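Local atomic coordinates of tropomodulin (Caenorhabditis elegans, PDB entry 1PGV), a protein that probably caps the pointed ends of actin filaments, blocking their elongation and depolymerization; this chain is its C-terminal domain. Residues T80-S85 / N108-E113; N104-F109 / E130-N135; G89-I94 / A116-S121; D148-I153 / M169-R174. All coordinates share one frame; numbering follows the deposited sequence.

How the contacts relate
From the N terminus, the chain alternates short parallel strands with helices, and each contact joins consecutive strand-and-helix stretches. Contact 1 closes the loop between 85 and 108, joining the starts of helices 84-87 and 112-121. Contact 3 pairs helix 90-96 with helix 112-121. The segments of contact 3 alternate along the chain with those of contact 1, and also with those of contact 2. Contact 2 begins on the stretch where contact 1 ends, sharing Asn108 and Phe109, and reaches strand 130-132. Contact 4 follows in series and joins helix 143-155 to helix 169-190. A salt bridge from Arg120 to Asp148 ties contact 3 to contact 4.

Contact 1. Residues T80-S85 / N108-E113; sequences TAISDS and NFLTPE
Asn108 sets its amide against Thr80, Ala81 and Ile82. Its side chain runs obliquely to that of Ile82, and Ile82 CG1 lies 3.4 Å from Asn108 CG. Asn108 OD1 accepts two backbone bonds of different geometry. Thr80 N arrives in the carbonyl plane, on a lone pair, at 2.8 Å from Asn108 OD1. Ile82 N sits above that plane, at 3.3 Å from the same OD1. The amide is held from its other end too, because Asn108 ND2 bonds to Leu77 O. Both the oxygen and the nitrogen of this buried amide are thus bonded to the backbone of residues 77-82.

An asparagine bonding the preceding turn in this way recalls the asparagine ladder of leucine-rich-repeat proteins, and the tropomodulin C-terminal domain has that fold. One backbone bond continues the link, from Phe109 N to Ile82 O at 2.9 Å. The Phe109 ring turns an edge to Ala81, with CE2 at 3.9 Å from Ala81 CB. Leu110 CD2 lies 3.5 Å from Ser83 C, just before helix 84-87.

Asp84 and Thr111 cross at about a right angle. The carboxylate grips Thr111 twice. Thr111 N bonds to Asp84 OD1 on its syn side, 20° out of the carboxylate plane. Asp84 OD2 receives Thr111 OG1 on its syn lone pair, 2.6 Å away. The Thr111 torsion (chi1 68°) sets OG1 between its own backbone N and carbonyl carbon. From there OG1, at the N-cap, also accepts from Leu114 N at the start of helix 112-121.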
loop_
_atom_site.group_PDB
_atom_site.type_symbol
_atom_site.label_atom_id
_atom_site.label_comp_id
_atom_site.label_asym_id
_atom_site.label_seq_id
_atom_site.Cartn_x
_atom_site.Cartn_y
_atom_site.Cartn_z
ATOM N N THR A 80 9.575 -6.410 -7.844
ATOM C CA THR A 80 10.933 -6.002 -7.499
ATOM C C THR A 80 11.582 -7.116 -6.680
ATOM O O THR A 80 12.642 -6.927 -6.088
ATOM C CB THR A 80 10.952 -4.709 -6.665
ATOM O OG1 THR A 80 10.068 -4.848 -5.547
ATOM C CG2 THR A 80 10.516 -3.519 -7.516
ATOM N N ALA A 81 10.920 -8.268 -6.648
ATOM C CA ALA A 81 11.405 -9.436 -5.921
ATOM C C ALA A 81 11.695 -9.152 -4.450
ATOM O O ALA A 81 12.639 -9.700 -3.886
ATOM C CB ALA A 81 12.660 -9.990 -6.604
ATOM N N ILE A 82 10.889 -8.298 -3.824
ATOM C CA ILE A 82 11.099 -7.991 -2.414
ATOM C C ILE A 82 10.336 -8.980 -1.538
ATOM O O ILE A 82 9.337 -9.555 -1.963
ATOM C CB ILE A 82 10.646 -6.559 -2.064
ATOM C CG1 ILE A 82 9.197 -6.341 -2.508
ATOM C CG2 ILE A 82 11.579 -5.548 -2.719
ATOM C CD1 ILE A 82 8.617 -5.014 -2.057
ATOM N N SER A 83 10.833 -9.184 -0.324
ATOM C CA SER A 83 10.204 -10.101 0.624
ATOM C C SER A 83 9.865 -9.334 1.895
ATOM O O SER A 83 10.104 -8.133 1.982
ATOM C CB SER A 83 11.151 -11.260 0.953
ATOM O OG SER A 83 12.241 -10.809 1.733
ATOM N N ASP A 84 9.312 -10.025 2.887
ATOM C CA ASP A 84 8.940 -9.372 4.134
ATOM C C ASP A 84 10.042 -8.530 4.767
ATOM O O ASP A 84 9.772 -7.461 5.311
ATOM C CB ASP A 84 8.455 -10.405 5.151
ATOM C CG ASP A 84 7.048 -10.884 4.871
ATOM O OD1 ASP A 84 6.526 -10.607 3.766
ATOM O OD2 ASP A 84 6.464 -11.541 5.759
ATOM N N SER A 85 11.281 -9.006 4.700
ATOM C CA SER A 85 12.386 -8.270 5.299
ATOM C C SER A 85 12.546 -6.862 4.721
ATOM O O SER A 85 12.800 -5.913 5.461
ATOM C CB SER A 85 13.690 -9.066 5.159
ATOM O OG SER A 85 13.877 -9.529 3.835
ATOM N N ASN A 108 5.326 -9.900 -5.755
ATOM C CA ASN A 108 6.573 -10.044 -5.013
ATOM C C ASN A 108 6.527 -11.319 -4.174
ATOM O O ASN A 108 5.839 -12.274 -4.542
ATOM C CB ASN A 108 6.820 -8.816 -4.130
ATOM C CG ASN A 108 7.256 -7.605 -4.942
ATOM O OD1 ASN A 108 8.245 -7.666 -5.675
ATOM N ND2 ASN A 108 6.521 -6.503 -4.819
ATOM N N PHE A 109 7.259 -11.331 -3.064
ATOM C CA PHE A 109 7.312 -12.496 -2.182
ATOM C C PHE A 109 6.824 -12.165 -0.774
ATOM O O PHE A 109 7.318 -12.717 0.215
ATOM C CB PHE A 109 8.749 -13.026 -2.120
ATOM C CG PHE A 109 9.276 -13.487 -3.447
ATOM C CD1 PHE A 109 8.943 -14.744 -3.945
ATOM C CD2 PHE A 109 10.075 -12.650 -4.220
ATOM C CE1 PHE A 109 9.394 -15.162 -5.197
ATOM C CE2 PHE A 109 10.533 -13.056 -5.473
ATOM C CZ PHE A 109 10.192 -14.313 -5.963
ATOM N N LEU A 110 5.847 -11.270 -0.683
ATOM C CA LEU A 110 5.308 -10.871 0.611
ATOM C C LEU A 110 4.344 -11.920 1.156
ATOM O O LEU A 110 3.586 -12.529 0.407
ATOM C CB LEU A 110 4.597 -9.520 0.487
ATOM C CG LEU A 110 5.463 -8.395 -0.081
ATOM C CD1 LEU A 110 4.687 -7.083 -0.018
ATOM C CD2 LEU A 110 6.756 -8.282 0.723
ATOM N N THR A 111 4.376 -12.125 2.469
ATOM C CA THR A 111 3.509 -13.113 3.103
ATOM C C THR A 111 2.136 -12.551 3.444
ATOM O O THR A 111 1.982 -11.347 3.644
ATOM C CB THR A 111 4.122 -13.639 4.413
ATOM O OG1 THR A 111 4.144 -12.586 5.383
ATOM C CG2 THR A 111 5.536 -14.135 4.176
ATOM N N PRO A 112 1.121 -13.425 3.525
ATOM C CA PRO A 112 -0.241 -12.995 3.853
ATOM C C PRO A 112 -0.277 -12.222 5.166
ATOM O O PRO A 112 -1.015 -11.245 5.307
ATOM C CB PRO A 112 -1.003 -14.315 3.944
ATOM C CG PRO A 112 -0.319 -15.157 2.919
ATOM C CD PRO A 112 1.147 -14.858 3.178
ATOM N N GLU A 113 0.531 -12.662 6.129
ATOM C CA GLU A 113 0.582 -12.017 7.434
ATOM C C GLU A 113 1.082 -10.580 7.341
ATOM O O GLU A 113 0.550 -9.687 7.997
ATOM C CB GLU A 113 1.494 -12.801 8.386
ATOM C CG GLU A 113 1.034 -14.225 8.686
ATOM C CD GLU A 113 0.940 -15.093 7.444
ATOM O OE1 GLU A 113 1.898 -15.107 6.642
ATOM O OE2 GLU A 113 -0.093 -15.770 7.275
#

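Contact 2. Residues N104-F109 / E130-N135; sequences NVESNF and EFKADN
Glu106 crosses Lys132 obliquely, and its atoms touch segment 130-135 from CB to the carboxylate. Glu106 CB lies 3.2 Å from Asp134 O and also packs against Lys132 CD. Glu106 CG is 4.2 Å from Lys132 CD. The chain is extended beyond CG, which carries the carboxylate across the lysine chain. At the tip, Glu106 OE1 lies 2.9 Å from Lys132 CE, a doubtful approach, since this is one of two lysine conformers. In this conformer Lys132 is bent at chi2 and chi4, and its NZ stays 4.2 Å from Glu106 OE1. The opposite charges are near, but this is not a salt bridge. The other oxygen, Glu106 OE2, is met from above the carboxylate plane by Asn104 ND2.

Asn104 also holds the turn. With CG anti to the backbone N (chi1 -177°), its OD1 accepts from Glu106 N, and this closes an Asx turn. Asn104 and Lys132 lie side by side, pointing the same way from a parallel bridge between their strands.

Next along the chain, Val105 CG2 packs on Ala133 CB at 3.6 Å. Two nearly straight backbone bonds join the segments. Val105 N donates to Lys132 O at 2.9 Å, and Ser107 N donates to Asp134 O at 3.0 Å. Farther on, Ser107 CA makes a CH...O contact with Asn135 O at 3.2 Å. A water donates to Asn108 O and, weakly, to Asn135 O. The parallel pairing of strands 102-104 and 130-132 thus runs on into the turns after them. The two backbone bonds set the register. The charge pair, beyond salt-bridge range in this conformer, probably adds a weak attraction.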
loop_
_atom_site.group_PDB
_atom_site.type_symbol
_atom_site.label_atom_id
_atom_site.label_comp_id
_atom_site.label_asym_id
_atom_site.label_seq_id
_atom_site.Cartn_x
_atom_site.Cartn_y
_atom_site.Cartn_z
ATOM N N ASN A 104 1.660 0.181 -4.368
ATOM C CA ASN A 104 1.639 -1.036 -5.169
ATOM C C ASN A 104 2.819 -1.948 -4.839
ATOM O O ASN A 104 3.971 -1.594 -5.084
ATOM C CB ASN A 104 1.675 -0.669 -6.656
ATOM C CG ASN A 104 1.587 -1.878 -7.561
ATOM O OD1 ASN A 104 1.523 -3.023 -7.096
ATOM N ND2 ASN A 104 1.577 -1.633 -8.868
ATOM N N VAL A 105 2.523 -3.117 -4.277
ATOM C CA VAL A 105 3.560 -4.089 -3.927
ATOM C C VAL A 105 3.215 -5.462 -4.497
ATOM O O VAL A 105 3.598 -6.496 -3.938
ATOM C CB VAL A 105 3.719 -4.226 -2.390
ATOM C CG1 VAL A 105 4.164 -2.911 -1.790
ATOM C CG2 VAL A 105 2.408 -4.683 -1.768
ATOM N N GLU A 106 2.498 -5.476 -5.617
ATOM C CA GLU A 106 2.093 -6.735 -6.231
ATOM C C GLU A 106 3.252 -7.514 -6.859
ATOM O O GLU A 106 4.334 -6.974 -7.085
ATOM C CB GLU A 106 1.022 -6.477 -7.297
ATOM C CG GLU A 106 1.568 -5.926 -8.607
ATOM C CD GLU A 106 0.471 -5.508 -9.578
ATOM O OE1 GLU A 106 -0.536 -6.236 -9.696
ATOM O OE2 GLU A 106 0.626 -4.456 -10.233
ATOM N N SER A 107 3.000 -8.793 -7.120
ATOM C CA SER A 107 3.961 -9.695 -7.750
ATOM C C SER A 107 5.323 -9.812 -7.080
ATOM O O SER A 107 6.358 -9.827 -7.754
ATOM C CB SER A 107 4.140 -9.300 -9.218
ATOM O OG SER A 107 2.921 -9.456 -9.921
ATOM N N ASN A 108 5.326 -9.900 -5.755
ATOM C CA ASN A 108 6.573 -10.044 -5.013
ATOM C C ASN A 108 6.527 -11.319 -4.174
ATOM O O ASN A 108 5.839 -12.274 -4.542
ATOM C CB ASN A 108 6.820 -8.816 -4.130
ATOM C CG ASN A 108 7.256 -7.605 -4.942
ATOM O OD1 ASN A 108 8.245 -7.666 -5.675
ATOM N ND2 ASN A 108 6.521 -6.503 -4.819
ATOM N N PHE A 109 7.259 -11.331 -3.064
ATOM C CA PHE A 109 7.312 -12.496 -2.182
ATOM C C PHE A 109 6.824 -12.165 -0.774
ATOM O O PHE A 109 7.318 -12.717 0.215
ATOM C CB PHE A 109 8.749 -13.026 -2.120
ATOM C CG PHE A 109 9.276 -13.487 -3.447
ATOM C CD1 PHE A 109 8.943 -14.744 -3.945
ATOM C CD2 PHE A 109 10.075 -12.650 -4.220
ATOM C CE1 PHE A 109 9.394 -15.162 -5.197
ATOM C CE2 PHE A 109 10.533 -13.056 -5.473
ATOM C CZ PHE A 109 10.192 -14.313 -5.963
ATOM N N GLU A 130 -5.719 3.420 -2.941
ATOM C CA GLU A 130 -5.471 2.249 -3.767
ATOM C C GLU A 130 -4.308 1.449 -3.187
ATOM O O GLU A 130 -3.194 1.952 -3.079
ATOM C CB GLU A 130 -5.145 2.657 -5.204
ATOM C CG GLU A 130 -4.868 1.477 -6.120
ATOM C CD GLU A 130 -4.687 1.903 -7.563
ATOM O OE1 GLU A 130 -5.635 2.486 -8.129
ATOM O OE2 GLU A 130 -3.600 1.658 -8.130
ATOM N N PHE A 131 -4.587 0.201 -2.821
ATOM C CA PHE A 131 -3.580 -0.694 -2.248
ATOM C C PHE A 131 -3.593 -1.968 -3.089
ATOM O O PHE A 131 -4.557 -2.721 -3.052
ATOM C CB PHE A 131 -3.939 -1.001 -0.784
ATOM C CG PHE A 131 -2.975 -1.931 -0.097
ATOM C CD1 PHE A 131 -3.080 -3.306 -0.256
ATOM C CD2 PHE A 131 -1.950 -1.424 0.699
ATOM C CE1 PHE A 131 -2.175 -4.171 0.369
ATOM C CE2 PHE A 131 -1.041 -2.278 1.328
ATOM C CZ PHE A 131 -1.156 -3.657 1.159
ATOM N N LYS A 132 -2.540 -2.197 -3.864
ATOM C CA LYS A 132 -2.489 -3.378 -4.714
ATOM C C LYS A 132 -1.380 -4.297 -4.229
ATOM O O LYS A 132 -0.256 -3.858 -4.013
ATOM C CB LYS A 132 -2.232 -2.981 -6.171
ATOM C CG LYS A 132 -2.753 -4.006 -7.192
ATOM C CD LYS A 132 -2.249 -5.420 -6.931
ATOM C CE LYS A 132 -2.835 -6.412 -7.917
ATOM N NZ LYS A 132 -4.327 -6.448 -7.891
ATOM N N ALA A 133 -1.701 -5.576 -4.077
ATOM C CA ALA A 133 -0.719 -6.538 -3.595
ATOM C C ALA A 133 -1.005 -7.957 -4.062
ATOM O O ALA A 133 -0.560 -8.920 -3.431
ATOM C CB ALA A 133 -0.681 -6.495 -2.078
ATOM N N ASP A 134 -1.725 -8.098 -5.170
ATOM C CA ASP A 134 -2.062 -9.429 -5.659
ATOM C C ASP A 134 -0.886 -10.123 -6.335
ATOM O O ASP A 134 0.142 -9.510 -6.618
ATOM C CB ASP A 134 -3.230 -9.362 -6.643
ATOM C CG ASP A 134 -4.173 -10.552 -6.516
ATOM O OD1 ASP A 134 -3.713 -11.663 -6.163
ATOM O OD2 ASP A 134 -5.381 -10.374 -6.783
ATOM N N ASN A 135 -1.060 -11.418 -6.575
ATOM C CA ASN A 135 -0.058 -12.239 -7.241
ATOM C C ASN A 135 1.271 -12.404 -6.522
ATOM O O ASN A 135 2.324 -12.399 -7.163
ATOM C CB ASN A 135 0.196 -11.710 -8.653
ATOM C CG ASN A 135 -1.034 -11.794 -9.529
ATOM O OD1 ASN A 135 -1.631 -12.864 -9.683
ATOM N ND2 ASN A 135 -1.423 -10.667 -10.113
HETATM O O HOH W 1 5.751 -12.832 -7.369
#

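Contact 3. Residues G89-I94 / A116-S121; sequences GLIELI and ARLLRS
Leu118 supplies the apolar part of this contact through one methyl. Its CD2 lies 3.8 Å from Leu90 CB and equally close to Ile91 CG1. Ile94 CD1 touches the same methyl at 4.0 Å. Ile91 and Leu118 cross at about a right angle, with CD2 against CG1. Leu90 also reaches Phe75 of strand 74-76, and the leucine layer thereby continues to the sheet.

The helices run nearly parallel, with axes 9.1 Å apart and 13° between their directions. This is the helix layer of a leucine-rich-repeat fold, whose parallel strands form the other layer. Helix 90-96 and helix 112-121 are neighbours in that layer.

A second kind of contact sets an alkyl group on a charged plane. Ile91 CD1 lies over one face of the Arg117 guanidinium, offset toward its rim, with NH2 3.1 Å away from CD1. The arginine chain bends at chi3 (63°), which brings the guanidinium face against Ile91 CD1.

Polar atoms meet at the C-terminal end. Ser121 OG is close to Ile94 CG2, 3.2 Å apart, but this approach is doubtful because it belongs to one of two serine conformers. A water donates to both Ile94 O and Ser121 O, so it bridges the two helices through backbone carbonyls.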
loop_
_atom_site.group_PDB
_atom_site.type_symbol
_atom_site.label_atom_id
_atom_site.label_comp_id
_atom_site.label_asym_id
_atom_site.label_seq_id
_atom_site.Cartn_x
_atom_site.Cartn_y
_atom_site.Cartn_z
ATOM N N GLY A 89 9.408 -2.157 6.393
ATOM C CA GLY A 89 9.493 -0.720 6.595
ATOM C C GLY A 89 8.277 0.038 6.093
ATOM O O GLY A 89 8.049 1.190 6.477
ATOM N N LEU A 90 7.494 -0.605 5.231
ATOM C CA LEU A 90 6.293 0.022 4.688
ATOM C C LEU A 90 5.270 0.277 5.783
ATOM O O LEU A 90 4.379 1.117 5.633
ATOM C CB LEU A 90 5.674 -0.850 3.594
ATOM C CG LEU A 90 6.451 -0.918 2.276
ATOM C CD1 LEU A 90 5.701 -1.793 1.294
ATOM C CD2 LEU A 90 6.639 0.489 1.709
ATOM N N ILE A 91 5.387 -0.452 6.890
ATOM C CA ILE A 91 4.462 -0.246 7.989
ATOM C C ILE A 91 4.612 1.177 8.516
ATOM O O ILE A 91 3.622 1.879 8.692
ATOM C CB ILE A 91 4.709 -1.245 9.146
ATOM C CG1 ILE A 91 4.348 -2.659 8.684
ATOM C CG2 ILE A 91 3.870 -0.852 10.360
ATOM C CD1 ILE A 91 4.676 -3.749 9.695
ATOM N N GLU A 92 5.848 1.609 8.762
ATOM C CA GLU A 92 6.080 2.956 9.271
ATOM C C GLU A 92 5.603 3.996 8.257
ATOM O O GLU A 92 4.957 4.982 8.621
ATOM C CB GLU A 92 7.564 3.190 9.559
ATOM C CG GLU A 92 7.819 4.455 10.365
ATOM C CD GLU A 92 9.284 4.843 10.425
ATOM O OE1 GLU A 92 10.142 3.937 10.476
ATOM O OE2 GLU A 92 9.577 6.058 10.436
ATOM N N LEU A 93 5.924 3.765 6.989
ATOM C CA LEU A 93 5.528 4.689 5.921
ATOM C C LEU A 93 4.016 4.894 5.887
ATOM O O LEU A 93 3.526 6.030 5.908
ATOM C CB LEU A 93 5.991 4.161 4.561
ATOM C CG LEU A 93 5.522 5.001 3.365
ATOM C CD1 LEU A 93 6.075 6.403 3.503
ATOM C CD2 LEU A 93 5.976 4.367 2.061
ATOM N N ILE A 94 3.280 3.787 5.834
ATOM C CA ILE A 94 1.825 3.834 5.787
ATOM C C ILE A 94 1.226 4.521 7.007
ATOM O O ILE A 94 0.340 5.366 6.878
ATOM C CB ILE A 94 1.235 2.403 5.665
ATOM C CG1 ILE A 94 1.696 1.773 4.351
ATOM C CG2 ILE A 94 -0.290 2.442 5.741
ATOM C CD1 ILE A 94 1.311 0.305 4.191
ATOM N N ALA A 116 -1.543 -8.378 5.738
ATOM C CA ALA A 116 -2.599 -8.053 6.681
ATOM C C ALA A 116 -2.155 -6.886 7.558
ATOM O O ALA A 116 -2.940 -5.989 7.854
ATOM C CB ALA A 116 -2.934 -9.278 7.554
ATOM N N ARG A 117 -0.895 -6.894 7.984
ATOM C CA ARG A 117 -0.398 -5.812 8.821
ATOM C C ARG A 117 -0.357 -4.501 8.029
ATOM O O ARG A 117 -0.696 -3.444 8.556
ATOM C CB ARG A 117 0.995 -6.144 9.354
ATOM C CG ARG A 117 1.016 -7.328 10.314
ATOM C CD ARG A 117 2.442 -7.648 10.745
ATOM N NE ARG A 117 3.040 -6.540 11.482
ATOM C CZ ARG A 117 4.348 -6.379 11.661
ATOM N NH1 ARG A 117 5.204 -7.257 11.152
ATOM N NH2 ARG A 117 4.799 -5.339 12.350
ATOM N N LEU A 118 0.049 -4.575 6.766
ATOM C CA LEU A 118 0.112 -3.369 5.937
ATOM C C LEU A 118 -1.282 -2.752 5.776
ATOM O O LEU A 118 -1.451 -1.536 5.914
ATOM C CB LEU A 118 0.704 -3.688 4.560
ATOM C CG LEU A 118 2.154 -4.192 4.531
ATOM C CD1 LEU A 118 2.555 -4.471 3.092
ATOM C CD2 LEU A 118 3.087 -3.174 5.170
ATOM N N LEU A 119 -2.281 -3.582 5.489
ATOM C CA LEU A 119 -3.647 -3.081 5.338
ATOM C C LEU A 119 -4.202 -2.533 6.647
ATOM O O LEU A 119 -4.904 -1.527 6.661
ATOM C CB LEU A 119 -4.579 -4.178 4.811
ATOM C CG LEU A 119 -4.851 -4.199 3.307
ATOM C CD1 LEU A 119 -5.676 -5.426 2.962
ATOM C CD2 LEU A 119 -5.599 -2.925 2.900
ATOM N N ARG A 120 -3.895 -3.181 7.765
ATOM C CA ARG A 120 -4.403 -2.681 9.029
ATOM C C ARG A 120 -3.749 -1.333 9.355
ATOM O O ARG A 120 -4.371 -0.459 9.962
ATOM C CB ARG A 120 -4.144 -3.704 10.148
ATOM C CG ARG A 120 -4.851 -3.386 11.459
ATOM C CD ARG A 120 -5.126 -4.670 12.243
ATOM N NE ARG A 120 -6.237 -5.440 11.685
ATOM C CZ ARG A 120 -7.509 -5.291 12.054
ATOM N NH1 ARG A 120 -7.830 -4.401 12.982
ATOM N NH2 ARG A 120 -8.457 -6.042 11.511
ATOM N N SER A 121 -2.506 -1.149 8.929
ATOM C CA SER A 121 -1.805 0.103 9.193
ATOM C C SER A 121 -2.395 1.284 8.422
ATOM O O SER A 121 -2.176 2.432 8.790
ATOM C CB SER A 121 -0.316 -0.030 8.865
ATOM O OG SER A 121 -0.102 -0.271 7.487
HETATM O O HOH W 2 -2.404 4.822 7.726
#

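Contact 4. Residues D148-I153 / M169-R174; sequences DMMMAI and MEARHR
Helices 148-153 and 169-174 run nearly parallel, 9.2 Å apart at the closest point of their axes and crossing at 18°, with Met150 and Ala171 as the nearest backbone pair. Met150 points toward the other helix and carries most of the contact. Its CG sits between the backbone N and the carbonyl carbon (chi1 67°), and the chain then extends across to the second helix. The sulfur lies along Ala171, with SD 3.6 Å from Ala171 CA and 3.9 Å from Ala171 CB.

The terminal methyl goes further. Met150 CE lies 3.2 Å from Glu170 OE2 and 3.7 Å from Arg174 NH1. It therefore rests beside a salt bridge. Arg174 NH1 bonds to Glu170 OE2 at 2.9 Å, and the oxygen lies almost in the guanidinium plane, at its edge. Arg174 NH2 takes a second acid, Glu154 of helix 143-155, which links the helices by charge.

Met151 covers one face of the same guanidinium. Its chain bends at chi2 and chi3, placing SD above the plane, offset toward the rim, 3.6 Å from Arg174 NH2. Two methionines and an alanine share the interface with an arginine held by two acids. Side-by-side parallel helices are typical of a leucine-rich-repeat fold, and here the pair joins the long C-terminal helix 169-190 to helix 143-155.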
loop_
_atom_site.group_PDB
_atom_site.type_symbol
_atom_site.label_atom_id
_atom_site.label_comp_id
_atom_site.label_asym_id
_atom_site.label_seq_id
_atom_site.Cartn_x
_atom_site.Cartn_y
_atom_site.Cartn_z
ATOM N N ASP A 148 -8.991 -10.735 9.009
ATOM C CA ASP A 148 -8.285 -9.550 9.486
ATOM C C ASP A 148 -8.513 -8.435 8.457
ATOM O O ASP A 148 -9.002 -7.345 8.781
ATOM C CB ASP A 148 -6.788 -9.856 9.572
ATOM C CG ASP A 148 -5.967 -8.695 10.103
ATOM O OD1 ASP A 148 -6.331 -7.517 9.864
ATOM O OD2 ASP A 148 -4.928 -8.959 10.749
ATOM N N MET A 149 -8.157 -8.737 7.215
ATOM C CA MET A 149 -8.277 -7.786 6.106
ATOM C C MET A 149 -9.681 -7.247 5.874
ATOM O O MET A 149 -9.865 -6.038 5.651
ATOM C CB MET A 149 -7.787 -8.430 4.814
ATOM C CG MET A 149 -6.306 -8.739 4.788
ATOM S SD MET A 149 -5.821 -9.347 3.179
ATOM C CE MET A 149 -4.054 -9.045 3.246
ATOM N N MET A 150 -10.678 -8.126 5.902
ATOM C CA MET A 150 -12.039 -7.668 5.665
ATOM C C MET A 150 -12.510 -6.699 6.734
ATOM O O MET A 150 -13.234 -5.750 6.434
ATOM C CB MET A 150 -13.009 -8.848 5.547
ATOM C CG MET A 150 -13.223 -9.652 6.811
ATOM S SD MET A 150 -14.539 -10.871 6.542
ATOM C CE MET A 150 -15.210 -10.996 8.214
ATOM N N MET A 151 -12.098 -6.914 7.981
ATOM C CA MET A 151 -12.507 -6.008 9.044
ATOM C C MET A 151 -11.746 -4.687 8.977
ATOM O O MET A 151 -12.311 -3.622 9.252
ATOM C CB MET A 151 -12.303 -6.656 10.415
ATOM C CG MET A 151 -13.173 -7.893 10.624
ATOM S SD MET A 151 -14.909 -7.612 10.180
ATOM C CE MET A 151 -15.457 -6.672 11.570
ATOM N N ALA A 152 -10.469 -4.756 8.616
ATOM C CA ALA A 152 -9.636 -3.561 8.505
ATOM C C ALA A 152 -10.168 -2.671 7.391
ATOM O O ALA A 152 -10.279 -1.453 7.550
ATOM C CB ALA A 152 -8.199 -3.944 8.201
ATOM N N ILE A 153 -10.480 -3.292 6.263
ATOM C CA ILE A 153 -10.999 -2.568 5.106
ATOM C C ILE A 153 -12.360 -1.948 5.415
ATOM O O ILE A 153 -12.632 -0.797 5.065
ATOM C CB ILE A 153 -11.118 -3.510 3.896
ATOM C CG1 ILE A 153 -9.719 -3.934 3.436
ATOM C CG2 ILE A 153 -11.878 -2.822 2.764
ATOM C CD1 ILE A 153 -9.706 -5.044 2.394
ATOM N N MET A 169 -16.306 -15.908 0.897
ATOM C CA MET A 169 -17.500 -15.226 0.385
ATOM C C MET A 169 -17.801 -13.987 1.216
ATOM O O MET A 169 -18.069 -12.901 0.678
ATOM C CB MET A 169 -18.714 -16.154 0.463
ATOM C CG MET A 169 -18.701 -17.274 -0.533
ATOM S SD MET A 169 -18.658 -16.586 -2.177
ATOM C CE MET A 169 -20.343 -15.954 -2.306
ATOM N N GLU A 170 -17.773 -14.162 2.535
ATOM C CA GLU A 170 -18.043 -13.073 3.459
ATOM C C GLU A 170 -17.043 -11.934 3.300
ATOM O O GLU A 170 -17.423 -10.761 3.338
ATOM C CB GLU A 170 -18.007 -13.571 4.905
ATOM C CG GLU A 170 -18.527 -12.554 5.913
ATOM C CD GLU A 170 -18.343 -13.004 7.349
ATOM O OE1 GLU A 170 -18.360 -14.231 7.589
ATOM O OE2 GLU A 170 -18.194 -12.135 8.236
ATOM N N ALA A 171 -15.766 -12.270 3.142
ATOM C CA ALA A 171 -14.751 -11.235 2.977
ATOM C C ALA A 171 -15.008 -10.497 1.664
ATOM O O ALA A 171 -15.056 -9.265 1.637
ATOM C CB ALA A 171 -13.349 -11.851 2.970
ATOM N N ARG A 172 -15.182 -11.254 0.583
ATOM C CA ARG A 172 -15.430 -10.656 -0.730
ATOM C C ARG A 172 -16.605 -9.677 -0.673
ATOM O O ARG A 172 -16.507 -8.542 -1.151
ATOM C CB ARG A 172 -15.709 -11.753 -1.760
ATOM C CG ARG A 172 -14.548 -12.720 -1.950
ATOM C CD ARG A 172 -14.847 -13.778 -3.001
ATOM N NE ARG A 172 -15.093 -13.184 -4.310
ATOM C CZ ARG A 172 -15.226 -13.879 -5.432
ATOM N NH1 ARG A 172 -15.135 -15.205 -5.409
ATOM N NH2 ARG A 172 -15.456 -13.250 -6.577
ATOM N N HIS A 173 -17.709 -10.120 -0.074
ATOM C CA HIS A 173 -18.908 -9.299 0.059
ATOM C C HIS A 173 -18.693 -8.057 0.923
ATOM O O HIS A 173 -19.035 -6.942 0.515
ATOM C CB HIS A 173 -20.052 -10.131 0.648
ATOM C CG HIS A 173 -21.278 -9.334 0.974
ATOM N ND1 HIS A 173 -22.064 -8.743 0.006
ATOM C CD2 HIS A 173 -21.851 -9.026 2.161
ATOM C CE1 HIS A 173 -23.067 -8.106 0.584
ATOM N NE2 HIS A 173 -22.960 -8.262 1.892
ATOM N N ARG A 174 -18.133 -8.238 2.114
ATOM C CA ARG A 174 -17.913 -7.103 2.999
ATOM C C ARG A 174 -16.905 -6.108 2.425
ATOM O O ARG A 174 -17.048 -4.895 2.598
ATOM C CB ARG A 174 -17.486 -7.594 4.384
ATOM C CG ARG A 174 -18.555 -8.469 5.027
ATOM C CD ARG A 174 -18.185 -8.957 6.416
ATOM N NE ARG A 174 -18.237 -7.902 7.419
ATOM C CZ ARG A 174 -18.350 -8.129 8.723
ATOM N NH1 ARG A 174 -18.427 -9.375 9.174
ATOM N NH2 ARG A 174 -18.383 -7.116 9.575
#